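Local coordinates for endo alpha-1,4 polygalactosaminidase (Neosartorya fumigata, PDB 6OJ1), which hydrolyses internal alpha-1,4-galactosaminide linkages as an endo-acting fungal glycoside hydrolase of family GH114, an activity that disrupts microbial biofilms, at residues 119-124 with 159-164; 165-170 with 190-195. One frame throughout, in Å; residues are numbered along the deposited sequence.

Interaction 1 (119-124 with 159-164); sequences LNISSA and LDLTQA. With NAG (2-acetamido-2-deoxy-beta-D-glucopyranose), chain C.
Leu159 and Leu161 meet the 119-124 loop mainly through their methyl groups, touching mostly backbone. Leu159 CD1 rests against the peptide between Leu119 and Asn120, 3.4 Å from Asn120 N, while Leu161 CD1 lies 3.6 Å from Leu119 O. The other branch of Leu161 finds a side chain: its CD2 reaches Ile121 CG1 at 4.0 Å. That meeting depends on the rotamer of Ile121, whose CG1 sits between the backbone N and the carbonyl carbon (chi1 58°). No hydrogen bond crosses the interface.

Asn120 to Ser123 form a type I beta turn, and Asn120 OD1 accepts a hydrogen bond from Ser122 N at 3.1 Å in an Asx turn, the donor standing 42° out of the carbonyl plane. Asn120 ND2 carries an N-linked N-acetylglucosamine, so one amide uses its oxygen within the turn and its nitrogen for the glycan. The acetamido methyl C8 of this sugar is 3.9 Å from Leu159 CD2. Asn157 OD1 accepts hydrogen bonds from the backbone N of Leu159 and Leu161. Ser123 OG caps Val126 N of helix 124-140, Thr162 OG1 Asp165 N of helix 163-179. The contact joins the loop after strand 116-119 to the lead-in of helix 163-179.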
ATOM      1  N   LEU A 119      12.858   9.266  -1.734  1.00 16.03           N
ATOM      2  CA  LEU A 119      13.658   8.864  -2.886  1.00 15.05           C
ATOM      3  C   LEU A 119      13.422   9.786  -4.071  1.00 17.73           C
ATOM      4  O   LEU A 119      12.316  10.292  -4.280  1.00 19.35           O
ATOM      5  CB  LEU A 119      13.324   7.443  -3.318  1.00 14.43           C
ATOM      6  CG  LEU A 119      13.713   6.378  -2.297  1.00 16.94           C
ATOM      7  CD1 LEU A 119      13.208   5.020  -2.778  1.00 19.12           C
ATOM      8  CD2 LEU A 119      15.222   6.408  -2.091  1.00 16.36           C
ATOM      9  N   ASN A 120      14.466   9.960  -4.884  1.00 18.50           N
ATOM     10  CA  ASN A 120      14.264  10.536  -6.212  1.00 16.92           C
ATOM     11  C   ASN A 120      13.691   9.436  -7.094  1.00 19.94           C
ATOM     12  O   ASN A 120      14.414   8.615  -7.668  1.00 20.37           O
ATOM     13  CB  ASN A 120      15.562  11.089  -6.776  1.00 18.45           C
ATOM     14  CG  ASN A 120      15.361  11.756  -8.122  1.00 21.32           C
ATOM     15  OD1 ASN A 120      14.257  11.744  -8.669  1.00 20.96           O
ATOM     16  ND2 ASN A 120      16.406  12.339  -8.651  1.00 22.73           N
ATOM     17  N   ILE A 121      12.361   9.417  -7.197  1.00 16.98           N
ATOM     18  CA  ILE A 121      11.691   8.349  -7.928  1.00 19.79           C
ATOM     19  C   ILE A 121      11.905   8.445  -9.430  1.00 18.11           C
ATOM     20  O   ILE A 121      11.536   7.515 -10.163  1.00 19.16           O
ATOM     21  CB  ILE A 121      10.188   8.340  -7.574  1.00 17.69           C
ATOM     22  CG1 ILE A 121       9.538   9.698  -7.898  1.00 19.41           C
ATOM     23  CG2 ILE A 121       9.998   7.916  -6.101  1.00 16.96           C
ATOM     24  CD1 ILE A 121       8.019   9.742  -7.587  1.00 17.46           C
ATOM     25  N   SER A 122      12.524   9.525  -9.914  1.00 19.32           N
ATOM     26  CA  SER A 122      12.891   9.623 -11.324  1.00 19.71           C
ATOM     27  C   SER A 122      14.261   9.030 -11.619  1.00 19.85           C
ATOM     28  O   SER A 122      14.626   8.885 -12.794  1.00 19.97           O
ATOM     29  CB  SER A 122      12.877  11.088 -11.771  1.00 22.30           C
ATOM     30  OG  SER A 122      11.595  11.663 -11.563  1.00 24.88           O
ATOM     31  N   SER A 123      15.031   8.725 -10.580  1.00 17.69           N
ATOM     32  CA  SER A 123      16.366   8.168 -10.736  1.00 21.33           C
ATOM     33  C   SER A 123      16.310   6.794 -11.395  1.00 19.87           C
ATOM     34  O   SER A 123      15.554   5.920 -10.947  1.00 20.06           O
ATOM     35  CB  SER A 123      17.031   8.061  -9.361  1.00 23.65           C
ATOM     36  OG  SER A 123      18.057   7.093  -9.381  1.00 27.41           O
ATOM     37  N   ALA A 124      17.140   6.593 -12.436  1.00 20.10           N
ATOM     38  CA  ALA A 124      17.260   5.265 -13.045  1.00 20.19           C
ATOM     39  C   ALA A 124      17.649   4.220 -12.004  1.00 19.57           C
ATOM     40  O   ALA A 124      17.199   3.072 -12.067  1.00 22.93           O
ATOM     41  CB  ALA A 124      18.290   5.276 -14.177  1.00 23.06           C
ATOM     42  N   LEU A 159      13.590  17.163  -2.835  1.00 21.88           N
ATOM     43  CA  LEU A 159      14.012  16.793  -4.182  1.00 22.18           C
ATOM     44  C   LEU A 159      13.159  17.438  -5.267  1.00 22.57           C
ATOM     45  O   LEU A 159      13.235  17.005  -6.423  1.00 25.18           O
ATOM     46  CB  LEU A 159      13.965  15.275  -4.373  1.00 22.34           C
ATOM     47  CG  LEU A 159      14.813  14.457  -3.402  1.00 21.25           C
ATOM     48  CD1 LEU A 159      14.379  12.999  -3.426  1.00 18.23           C
ATOM     49  CD2 LEU A 159      16.285  14.604  -3.769  1.00 27.27           C
ATOM     50  N   ASP A 160      12.332  18.422  -4.914  1.00 23.57           N
ATOM     51  CA  ASP A 160      11.402  19.068  -5.844  1.00 26.41           C
ATOM     52  C   ASP A 160      10.560  18.042  -6.606  1.00 25.23           C
ATOM     53  O   ASP A 160      10.287  18.187  -7.801  1.00 24.71           O
ATOM     54  CB  ASP A 160      12.147  20.003  -6.803  1.00 23.13           C
ATOM     55  CG  ASP A 160      12.645  21.269  -6.119  1.00 31.86           C
ATOM     56  OD1 ASP A 160      12.155  21.605  -5.018  1.00 29.88           O
ATOM     57  OD2 ASP A 160      13.524  21.944  -6.692  1.00 40.24           O
ATOM     58  N   LEU A 161      10.130  16.999  -5.900  1.00 21.53           N
ATOM     59  CA  LEU A 161       9.225  16.017  -6.486  1.00 19.61           C
ATOM     60  C   LEU A 161       7.874  16.638  -6.822  1.00 19.31           C
ATOM     61  O   LEU A 161       7.344  17.472  -6.079  1.00 20.70           O
ATOM     62  CB  LEU A 161       9.024  14.845  -5.515  1.00 18.46           C
ATOM     63  CG  LEU A 161      10.227  13.939  -5.258  1.00 21.96           C
ATOM     64  CD1 LEU A 161       9.821  12.867  -4.262  1.00 23.62           C
ATOM     65  CD2 LEU A 161      10.765  13.313  -6.557  1.00 23.97           C
ATOM     66  N   THR A 162       7.303  16.212  -7.946  1.00 20.03           N
ATOM     67  CA  THR A 162       6.050  16.757  -8.449  1.00 20.74           C
ATOM     68  C   THR A 162       5.016  15.650  -8.636  1.00 18.57           C
ATOM     69  O   THR A 162       5.330  14.459  -8.654  1.00 17.98           O
ATOM     70  CB  THR A 162       6.251  17.462  -9.797  1.00 24.52           C
ATOM     71  OG1 THR A 162       6.650  16.481 -10.766  1.00 22.55           O
ATOM     72  CG2 THR A 162       7.304  18.569  -9.693  1.00 21.46           C
ATOM     73  N   GLN A 163       3.769  16.076  -8.855  1.00 19.33           N
ATOM     74  CA  GLN A 163       2.720  15.126  -9.203  1.00 20.17           C
ATOM     75  C   GLN A 163       3.049  14.371 -10.485  1.00 21.76           C
ATOM     76  O   GLN A 163       2.847  13.152 -10.560  1.00 19.48           O
ATOM     77  CB  GLN A 163       1.386  15.857  -9.319  1.00 22.67           C
ATOM     78  CG  GLN A 163       0.877  16.365  -7.976  1.00 24.68           C
ATOM     79  CD  GLN A 163      -0.528  16.913  -8.057  1.00 26.25           C
ATOM     80  OE1 GLN A 163      -1.267  16.626  -8.999  1.00 34.95           O
ATOM     81  NE2 GLN A 163      -0.899  17.728  -7.082  1.00 29.67           N
ATOM     82  N   ALA A 164       3.582  15.066 -11.494  1.00 20.94           N
ATOM     83  CA  ALA A 164       3.957  14.387 -12.732  1.00 19.06           C
ATOM     84  C   ALA A 164       5.036  13.335 -12.483  1.00 19.34           C
ATOM     85  O   ALA A 164       5.042  12.278 -13.124  1.00 19.24           O
ATOM     86  CB  ALA A 164       4.422  15.405 -13.785  1.00 17.73           C
TER
HETATM   87  C1  NAG C   1      16.265  12.984  -9.940  1.00 22.95           C
HETATM   88  C2  NAG C   1      17.080  14.263 -10.002  1.00 27.84           C
HETATM   89  C3  NAG C   1      16.942  14.905 -11.379  1.00 32.56           C
HETATM   90  C4  NAG C   1      17.279  13.915 -12.488  1.00 31.68           C
HETATM   91  C5  NAG C   1      16.542  12.585 -12.300  1.00 30.46           C
HETATM   92  C6  NAG C   1      17.062  11.492 -13.212  1.00 26.57           C
HETATM   93  C7  NAG C   1      17.511  15.703  -8.057  1.00 32.12           C
HETATM   94  C8  NAG C   1      16.912  16.654  -7.061  1.00 32.07           C
HETATM   95  N2  NAG C   1      16.669  15.195  -8.965  1.00 25.12           N
HETATM   96  O3  NAG C   1      17.826  16.018 -11.438  1.00 33.94           O
HETATM   97  O4  NAG C   1      16.844  14.469 -13.725  1.00 36.98           O
HETATM   98  O5  NAG C   1      16.695  12.098 -10.959  1.00 25.51           O
HETATM   99  O6  NAG C   1      18.368  11.072 -12.835  1.00 34.33           O
HETATM  100  O7  NAG C   1      18.698  15.410  -8.039  1.00 39.72           O

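Interaction 2 (165-170 with 190-195); sequences DSISFV and GDIIPS. With NAG (2-acetamido-2-deoxy-beta-D-glucopyranose), chain E; NAG (2-acetamido-2-deoxy-beta-D-glucopyranose), chain B.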
ATOM      1  N   ASP A 165       5.963  13.607 -11.557  1.00 18.71           N
ATOM      2  CA  ASP A 165       6.971  12.602 -11.229  1.00 21.56           C
ATOM      3  C   ASP A 165       6.311  11.340 -10.689  1.00 21.39           C
ATOM      4  O   ASP A 165       6.665  10.224 -11.082  1.00 18.16           O
ATOM      5  CB  ASP A 165       7.974  13.140 -10.200  1.00 15.99           C
ATOM      6  CG  ASP A 165       8.887  14.213 -10.751  1.00 24.38           C
ATOM      7  OD1 ASP A 165       9.174  14.249 -11.969  1.00 24.16           O
ATOM      8  OD2 ASP A 165       9.352  15.029  -9.931  1.00 23.72           O
ATOM      9  N   SER A 166       5.334  11.505  -9.796  1.00 17.55           N
ATOM     10  CA  SER A 166       4.666  10.347  -9.208  1.00 19.11           C
ATOM     11  C   SER A 166       3.831   9.608 -10.239  1.00 18.70           C
ATOM     12  O   SER A 166       3.758   8.373 -10.212  1.00 20.06           O
ATOM     13  CB  SER A 166       3.796  10.797  -8.036  1.00 18.02           C
ATOM     14  OG  SER A 166       4.616  11.072  -6.916  1.00 18.06           O
ATOM     15  N   ILE A 167       3.172  10.346 -11.131  1.00 17.34           N
ATOM     16  CA  ILE A 167       2.363   9.716 -12.171  1.00 18.24           C
ATOM     17  C   ILE A 167       3.244   8.844 -13.057  1.00 20.39           C
ATOM     18  O   ILE A 167       2.923   7.682 -13.323  1.00 21.44           O
ATOM     19  CB  ILE A 167       1.614  10.785 -12.991  1.00 18.33           C
ATOM     20  CG1 ILE A 167       0.525  11.437 -12.131  1.00 21.02           C
ATOM     21  CG2 ILE A 167       0.961  10.158 -14.210  1.00 20.71           C
ATOM     22  CD1 ILE A 167       0.044  12.815 -12.638  1.00 22.73           C
ATOM     23  N   SER A 168       4.375   9.396 -13.519  1.00 19.53           N
ATOM     24  CA  SER A 168       5.316   8.619 -14.322  1.00 19.62           C
ATOM     25  C   SER A 168       5.761   7.375 -13.562  1.00 19.12           C
ATOM     26  O   SER A 168       5.796   6.269 -14.115  1.00 19.57           O
ATOM     27  CB  SER A 168       6.528   9.482 -14.685  1.00 23.07           C
ATOM     28  OG  SER A 168       7.562   8.715 -15.295  1.00 24.22           O
ATOM     29  N   PHE A 169       6.113   7.557 -12.289  1.00 17.12           N
ATOM     30  CA  PHE A 169       6.661   6.477 -11.470  1.00 16.81           C
ATOM     31  C   PHE A 169       5.616   5.404 -11.219  1.00 19.07           C
ATOM     32  O   PHE A 169       5.897   4.205 -11.357  1.00 17.09           O
ATOM     33  CB  PHE A 169       7.167   7.067 -10.154  1.00 17.23           C
ATOM     34  CG  PHE A 169       7.871   6.083  -9.245  1.00 14.03           C
ATOM     35  CD1 PHE A 169       8.978   5.349  -9.686  1.00 16.38           C
ATOM     36  CD2 PHE A 169       7.459   5.943  -7.928  1.00 16.88           C
ATOM     37  CE1 PHE A 169       9.644   4.471  -8.811  1.00 16.81           C
ATOM     38  CE2 PHE A 169       8.121   5.074  -7.057  1.00 15.82           C
ATOM     39  CZ  PHE A 169       9.216   4.351  -7.510  1.00 14.34           C
ATOM     40  N   VAL A 170       4.399   5.820 -10.859  1.00 17.84           N
ATOM     41  CA  VAL A 170       3.352   4.853 -10.551  1.00 18.97           C
ATOM     42  C   VAL A 170       2.987   4.059 -11.803  1.00 18.69           C
ATOM     43  O   VAL A 170       2.817   2.838 -11.749  1.00 18.97           O
ATOM     44  CB  VAL A 170       2.131   5.570  -9.937  1.00 17.74           C
ATOM     45  CG1 VAL A 170       0.894   4.681  -9.983  1.00 16.79           C
ATOM     46  CG2 VAL A 170       2.439   6.007  -8.481  1.00 18.42           C
ATOM     47  N   GLY A 190      -4.234  10.901  -3.539  1.00 20.57           N
ATOM     48  CA  GLY A 190      -5.511  11.145  -4.193  1.00 21.60           C
ATOM     49  C   GLY A 190      -5.453  12.117  -5.365  1.00 24.80           C
ATOM     50  O   GLY A 190      -6.250  12.008  -6.303  1.00 25.69           O
ATOM     51  N   ASP A 191      -4.535  13.094  -5.320  1.00 20.53           N
ATOM     52  CA  ASP A 191      -4.482  14.114  -6.374  1.00 22.61           C
ATOM     53  C   ASP A 191      -4.162  13.533  -7.745  1.00 23.12           C
ATOM     54  O   ASP A 191      -4.535  14.137  -8.764  1.00 26.19           O
ATOM     55  CB  ASP A 191      -3.454  15.190  -6.029  1.00 29.47           C
ATOM     56  CG  ASP A 191      -3.900  16.070  -4.887  1.00 37.79           C
ATOM     57  OD1 ASP A 191      -4.986  16.676  -4.999  1.00 36.72           O
ATOM     58  OD2 ASP A 191      -3.177  16.147  -3.873  1.00 37.90           O
ATOM     59  N   ILE A 192      -3.466  12.393  -7.811  1.00 20.17           N
ATOM     60  CA  ILE A 192      -3.033  11.840  -9.099  1.00 24.17           C
ATOM     61  C   ILE A 192      -3.919  10.698  -9.582  1.00 23.44           C
ATOM     62  O   ILE A 192      -3.616  10.088 -10.619  1.00 22.28           O
ATOM     63  CB  ILE A 192      -1.559  11.378  -9.085  1.00 19.88           C
ATOM     64  CG1 ILE A 192      -1.332  10.125  -8.218  1.00 21.03           C
ATOM     65  CG2 ILE A 192      -0.626  12.516  -8.642  1.00 22.01           C
ATOM     66  CD1 ILE A 192       0.043   9.463  -8.435  1.00 23.24           C
ATOM     67  N   ILE A 193      -5.009  10.396  -8.866  1.00 24.54           N
ATOM     68  CA  ILE A 193      -5.890   9.292  -9.262  1.00 29.31           C
ATOM     69  C   ILE A 193      -6.252   9.319 -10.749  1.00 25.54           C
ATOM     70  O   ILE A 193      -6.118   8.278 -11.407  1.00 23.26           O
ATOM     71  CB  ILE A 193      -7.134   9.261  -8.364  1.00 23.19           C
ATOM     72  CG1 ILE A 193      -6.787   8.780  -6.947  1.00 21.97           C
ATOM     73  CG2 ILE A 193      -8.217   8.373  -8.999  1.00 25.28           C
ATOM     74  CD1 ILE A 193      -7.952   9.072  -5.977  1.00 22.04           C
ATOM     75  N   PRO A 194      -6.738  10.432 -11.324  1.00 25.79           N
ATOM     76  CA  PRO A 194      -7.172  10.393 -12.732  1.00 22.08           C
ATOM     77  C   PRO A 194      -6.101   9.913 -13.688  1.00 26.37           C
ATOM     78  O   PRO A 194      -6.424   9.313 -14.717  1.00 27.73           O
ATOM     79  CB  PRO A 194      -7.537  11.858 -13.027  1.00 27.53           C
ATOM     80  CG  PRO A 194      -7.869  12.434 -11.723  1.00 31.99           C
ATOM     81  CD  PRO A 194      -6.954  11.766 -10.735  1.00 28.35           C
ATOM     82  N   SER A 195      -4.833  10.150 -13.362  1.00 21.82           N
ATOM     83  CA  SER A 195      -3.737   9.890 -14.281  1.00 25.91           C
ATOM     84  C   SER A 195      -3.163   8.485 -14.174  1.00 24.38           C
ATOM     85  O   SER A 195      -2.344   8.117 -15.024  1.00 23.68           O
ATOM     86  CB  SER A 195      -2.615  10.897 -14.053  1.00 26.58           C
ATOM     87  OG  SER A 195      -3.063  12.191 -14.395  1.00 27.82           O
TER
HETATM   88  C1  NAG E   2      -4.370  11.626 -17.998  1.00 68.50           C
HETATM   89  C2  NAG E   2      -4.728  12.918 -17.269  1.00 69.03           C
HETATM   90  C3  NAG E   2      -6.052  12.741 -16.522  1.00 68.02           C
HETATM   91  C4  NAG E   2      -7.160  12.244 -17.451  1.00 70.70           C
HETATM   92  C5  NAG E   2      -6.671  11.052 -18.287  1.00 76.41           C
HETATM   93  C6  NAG E   2      -7.640  10.630 -19.368  1.00 83.95           C
HETATM   94  C7  NAG E   2      -2.725  14.225 -16.704  1.00 70.15           C
HETATM   95  C8  NAG E   2      -1.700  14.550 -15.655  1.00 61.89           C
HETATM   96  N2  NAG E   2      -3.665  13.333 -16.362  1.00 67.87           N
HETATM   97  O3  NAG E   2      -6.408  13.986 -15.929  1.00 70.99           O
HETATM   98  O4  NAG E   2      -8.214  11.676 -16.678  1.00 79.29           O
HETATM   99  O5  NAG E   2      -5.413  11.314 -18.929  1.00 74.39           O
HETATM  100  O6  NAG E   2      -8.611   9.730 -18.851  1.00 90.25           O
HETATM  101  O7  NAG E   2      -2.698  14.744 -17.812  1.00 72.52           O
HETATM  102  C1  NAG B   1      -2.301   8.120 -20.481  1.00 59.99           C
HETATM  103  C2  NAG B   1      -1.663   8.351 -19.092  1.00 64.66           C
HETATM  104  C3  NAG B   1      -2.357   9.501 -18.347  1.00 63.96           C
HETATM  105  C4  NAG B   1      -2.427  10.741 -19.235  1.00 61.89           C
HETATM  106  C5  NAG B   1      -3.119  10.382 -20.546  1.00 62.32           C
HETATM  107  C6  NAG B   1      -3.261  11.550 -21.500  1.00 61.80           C
HETATM  108  C7  NAG B   1      -2.757   6.498 -17.843  1.00 56.25           C
HETATM  109  C8  NAG B   1      -2.514   5.241 -17.052  1.00 49.75           C
HETATM  110  N2  NAG B   1      -1.658   7.130 -18.293  1.00 62.69           N
HETATM  111  O3  NAG B   1      -1.619   9.774 -17.159  1.00 49.24           O
HETATM  112  O4  NAG B   1      -3.074  11.856 -18.622  1.00 62.50           O
HETATM  113  O5  NAG B   1      -2.356   9.367 -21.211  1.00 60.62           O
HETATM  114  O6  NAG B   1      -2.062  11.798 -22.221  1.00 58.72           O
HETATM  115  O7  NAG B   1      -3.895   6.920 -18.056  1.00 40.60           O
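Ile167 and Ile192 meet through different first torsions. In Ile167, CG1 is opposite the carbonyl carbon (chi1 -69°), which carries its CG1-CD1 arm toward the 190-195 segment; in Ile192, CG1 takes the position between backbone N and carbonyl carbon (chi1 70°), leaving CB and CG2 to face that arm. Ile167 CG1 approaches Ile192 CB to 3.7 Å, the two side chains lying alongside and running opposite ways. The CD1 end of Ile192 passes on to the helix, lying 4.0 Å from Ser166 CB and 4.2 Å from Val170 CG2. Ile167 CD1 and CG2 both touch Ser195 CB, CD1 at 3.6 Å.

The interface between the segments is apolar, and its polar groups find partners beyond it. Ser166 OG bonds to Val150 O. Ser195 O accepts hydrogen bonds from O3 of one N-acetylglucosamine (chain B), at 2.8 Å, and from Asn171 ND2. A second sugar (chain E), joined to O4 of the first, continues past Ser195 and Ile167, its methyl C8 3.9 Å from Ile167 CD1.

This is an example of two neighbouring helical elements on the outside of the (beta/alpha)-barrel, before and after strand 183-187, meeting through isoleucines, a valine and serine CB atoms. Helix 163-179 packs on the 3-10 turn 190-192 and the short helix 193-196, while Ile192 also touches Leu186 of the strand between them.

Overall arrangement
Interactions 1 and 2 follow one another along the chain and share helix 163-179: the first uses the loop leading into the helix, the second its first turns, with centres about 12 Å apart. They touch directly. Ser166 is common ground, its OG 3.7 Å from Ile121 CD1 and its CB against Ile192 CD1. Phe169 serves the 119-124 loop, its CD1 3.4 Å from Ile121 O, whereas Ile167 and Val170 serve 190-195. Gln163 NE2 also nears Asp191 CB, at 3.8 Å. Each contact is bordered by glycan attached to the protein itself, not by sugar in a binding pocket. Together they illustrate how one barrel helix can contact segments that come before and after it in the chain.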